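Local atomic coordinates of endoglucanase (PDB entry 5H4U), a protein that hydrolyses internal beta-1,4-glucosidic linkages in carboxymethylcellulose, lichenan and barley beta-glucan, releasing mainly short cello-oligosaccharides. Residues Glu108-Asn113 against Gly118-Val123. Numbering follows the deposited sequence.
Sequences EMTFTN and GQKMIV
Met-109 and Met-121 face each other as an antiparallel hydrogen-bonded pair: Met-109 N donates to Met-121 O at 2.9 Å, and Met-121 N returns the bond to Met-109 O. Two further backbone bonds continue toward the turn, from Phe-111 N to Gln-119 O and from Gly-118 N to Phe-111 O; the last is almost straight at hydrogen (179°). Thr-110 and Lys-120 form the non-hydrogen-bonded pair between these bonds, and Glu-108 with Ile-122 the one beyond the methionines; at both, CA-H...O contacts fill in, as from Lys-120 CA to Met-109 O at 3.3 Å. The 150° angle between strand directions and the alternating pairs show antiparallel pairing, and the short connection makes it a beta hairpin; in a glycosyl hydrolase of family 45 it belongs to the double-psi beta-barrel, its outer edges paired with strands 85-94 and 201-207.

Apolar contacts gather on the face bearing both methionines, which also pack on Leu-139, the residue after the proposed proton donor Asp-138 in the chain; the side chain of Met-109 is about 9 Å from that of Asp-138. Met-121 CB meets the Phe-111 ring obliquely, 3.6 Å from CE2, while Met-109 CE lies 4.2 Å from Met-121 SD. With CG anti to its carbonyl carbon (chi1 -67°), Phe-111 sends its ring across Gln-119 O toward Met-121, and Ile-116 and Pro-200 also touch it. In place of Phe-111, an alanine here would probably leave a gap beside Met-121 CB and deprive Ile-116 and Pro-200 of their ring contact.

Charge and aliphatic contacts occupy the other face. The Glu-108 chain, extended beyond CG, lays OE1 against Lys-120 CD at 3.4 Å; the salt bridge from Glu-108 OE1 to Lys-120 NZ, at 3.9 Å, is long. Glu-108 CB rests against Ile-122 CG1 at 3.6 Å.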
loop_
_atom_site.group_PDB
_atom_site.type_symbol
_atom_site.label_atom_id
_atom_site.label_comp_id
_atom_site.label_asym_id
_atom_site.label_seq_id
_atom_site.Cartn_x
_atom_site.Cartn_y
_atom_site.Cartn_z
ATOM N N GLU A 108 7.917 2.053 -10.798
ATOM C CA GLU A 108 8.781 0.898 -10.620
ATOM C C GLU A 108 10.090 1.356 -9.993
ATOM O O GLU A 108 10.694 2.343 -10.430
ATOM C CB GLU A 108 9.029 0.133 -11.911
ATOM C CG GLU A 108 10.395 0.310 -12.458
ATOM C CD GLU A 108 10.692 -0.614 -13.618
ATOM O OE1 GLU A 108 11.868 -1.027 -13.677
ATOM O OE2 GLU A 108 9.779 -0.962 -14.420
ATOM N N MET A 109 10.483 0.679 -8.926
ATOM C CA MET A 109 11.627 1.061 -8.122
ATOM C C MET A 109 12.625 -0.084 -8.061
ATOM O O MET A 109 12.244 -1.266 -8.021
ATOM C CB MET A 109 11.179 1.517 -6.692
ATOM C CG MET A 109 10.107 0.661 -5.933
ATOM S SD MET A 109 9.357 1.534 -4.476
ATOM C CE MET A 109 9.280 0.296 -3.238
ATOM N N THR A 110 13.901 0.282 -8.101
ATOM C CA THR A 110 14.999 -0.630 -7.852
ATOM C C THR A 110 15.500 -0.344 -6.447
ATOM O O THR A 110 15.904 0.785 -6.139
ATOM C CB THR A 110 16.136 -0.461 -8.855
ATOM O OG1 THR A 110 15.622 -0.610 -10.178
ATOM C CG2 THR A 110 17.192 -1.540 -8.623
ATOM N N PHE A 111 15.432 -1.351 -5.588
ATOM C CA PHE A 111 15.925 -1.172 -4.240
ATOM C C PHE A 111 17.429 -0.998 -4.253
ATOM O O PHE A 111 18.145 -1.629 -5.040
ATOM C CB PHE A 111 15.482 -2.326 -3.361
ATOM C CG PHE A 111 14.017 -2.333 -3.164
ATOM C CD1 PHE A 111 13.427 -1.343 -2.408
ATOM C CD2 PHE A 111 13.228 -3.268 -3.787
ATOM C CE1 PHE A 111 12.091 -1.318 -2.238
ATOM C CE2 PHE A 111 11.898 -3.252 -3.625
ATOM C CZ PHE A 111 11.316 -2.277 -2.842
ATOM N N THR A 112 17.898 -0.110 -3.388
ATOM C CA THR A 112 19.263 0.374 -3.438
ATOM C C THR A 112 20.130 -0.047 -2.249
ATOM O O THR A 112 21.350 0.049 -2.338
ATOM C CB THR A 112 19.205 1.916 -3.586
ATOM O OG1 THR A 112 18.996 2.248 -4.941
ATOM C CG2 THR A 112 20.426 2.613 -3.122
ATOM N N ASN A 113 19.568 -0.597 -1.177
ATOM C CA ASN A 113 20.448 -0.780 -0.028
ATOM C C ASN A 113 20.140 -1.895 0.968
ATOM O O ASN A 113 20.814 -1.925 2.008
ATOM C CB ASN A 113 20.564 0.502 0.795
ATOM C CG ASN A 113 19.355 0.753 1.646
ATOM O OD1 ASN A 113 18.236 0.428 1.280
ATOM N ND2 ASN A 113 19.581 1.267 2.825
ATOM N N GLY A 118 18.945 -4.252 -5.518
ATOM C CA GLY A 118 18.918 -4.746 -6.868
ATOM C C GLY A 118 17.576 -5.275 -7.310
ATOM O O GLY A 118 17.337 -5.389 -8.521
ATOM N N GLN A 119 16.703 -5.617 -6.365
ATOM C CA GLN A 119 15.392 -6.143 -6.688
ATOM C C GLN A 119 14.451 -5.021 -7.108
ATOM O O GLN A 119 14.647 -3.843 -6.792
ATOM C CB GLN A 119 14.795 -6.921 -5.504
ATOM C CG GLN A 119 15.631 -8.092 -5.019
ATOM C CD GLN A 119 14.969 -8.870 -3.878
ATOM O OE1 GLN A 119 13.743 -8.918 -3.774
ATOM N NE2 GLN A 119 15.784 -9.486 -3.019
ATOM N N LYS A 120 13.437 -5.405 -7.866
ATOM C CA LYS A 120 12.558 -4.487 -8.554
ATOM C C LYS A 120 11.146 -4.686 -8.035
ATOM O O LYS A 120 10.621 -5.805 -8.061
ATOM C CB LYS A 120 12.569 -4.723 -10.057
ATOM C CG LYS A 120 13.761 -4.256 -10.826
ATOM C CD LYS A 120 13.226 -3.698 -12.148
ATOM C CE LYS A 120 14.098 -4.009 -13.363
ATOM N NZ LYS A 120 13.259 -4.565 -14.481
ATOM N N MET A 121 10.515 -3.606 -7.598
ATOM C CA MET A 121 9.120 -3.688 -7.209
ATOM C C MET A 121 8.330 -2.599 -7.913
ATOM O O MET A 121 8.775 -1.449 -8.002
ATOM C CB MET A 121 8.946 -3.556 -5.711
ATOM C CG MET A 121 7.518 -3.737 -5.286
ATOM S SD MET A 121 7.282 -3.422 -3.532
ATOM C CE MET A 121 5.591 -4.010 -3.334
ATOM N N ILE A 122 7.137 -2.948 -8.368
ATOM C CA ILE A 122 6.261 -2.018 -9.057
ATOM C C ILE A 122 5.038 -1.825 -8.179
ATOM O O ILE A 122 4.373 -2.802 -7.790
ATOM C CB ILE A 122 5.890 -2.533 -10.452
ATOM C CG1 ILE A 122 7.165 -2.876 -11.217
ATOM C CG2 ILE A 122 5.113 -1.493 -11.212
ATOM C CD1 ILE A 122 6.929 -3.430 -12.584
ATOM N N VAL A 123 4.780 -0.574 -7.804
ATOM C CA VAL A 123 3.659 -0.262 -6.928
ATOM C C VAL A 123 2.725 0.695 -7.648
ATOM O O VAL A 123 3.141 1.504 -8.488
ATOM C CB VAL A 123 4.107 0.319 -5.561
ATOM C CG1 VAL A 123 4.966 -0.686 -4.832
ATOM C CG2 VAL A 123 4.858 1.611 -5.740
#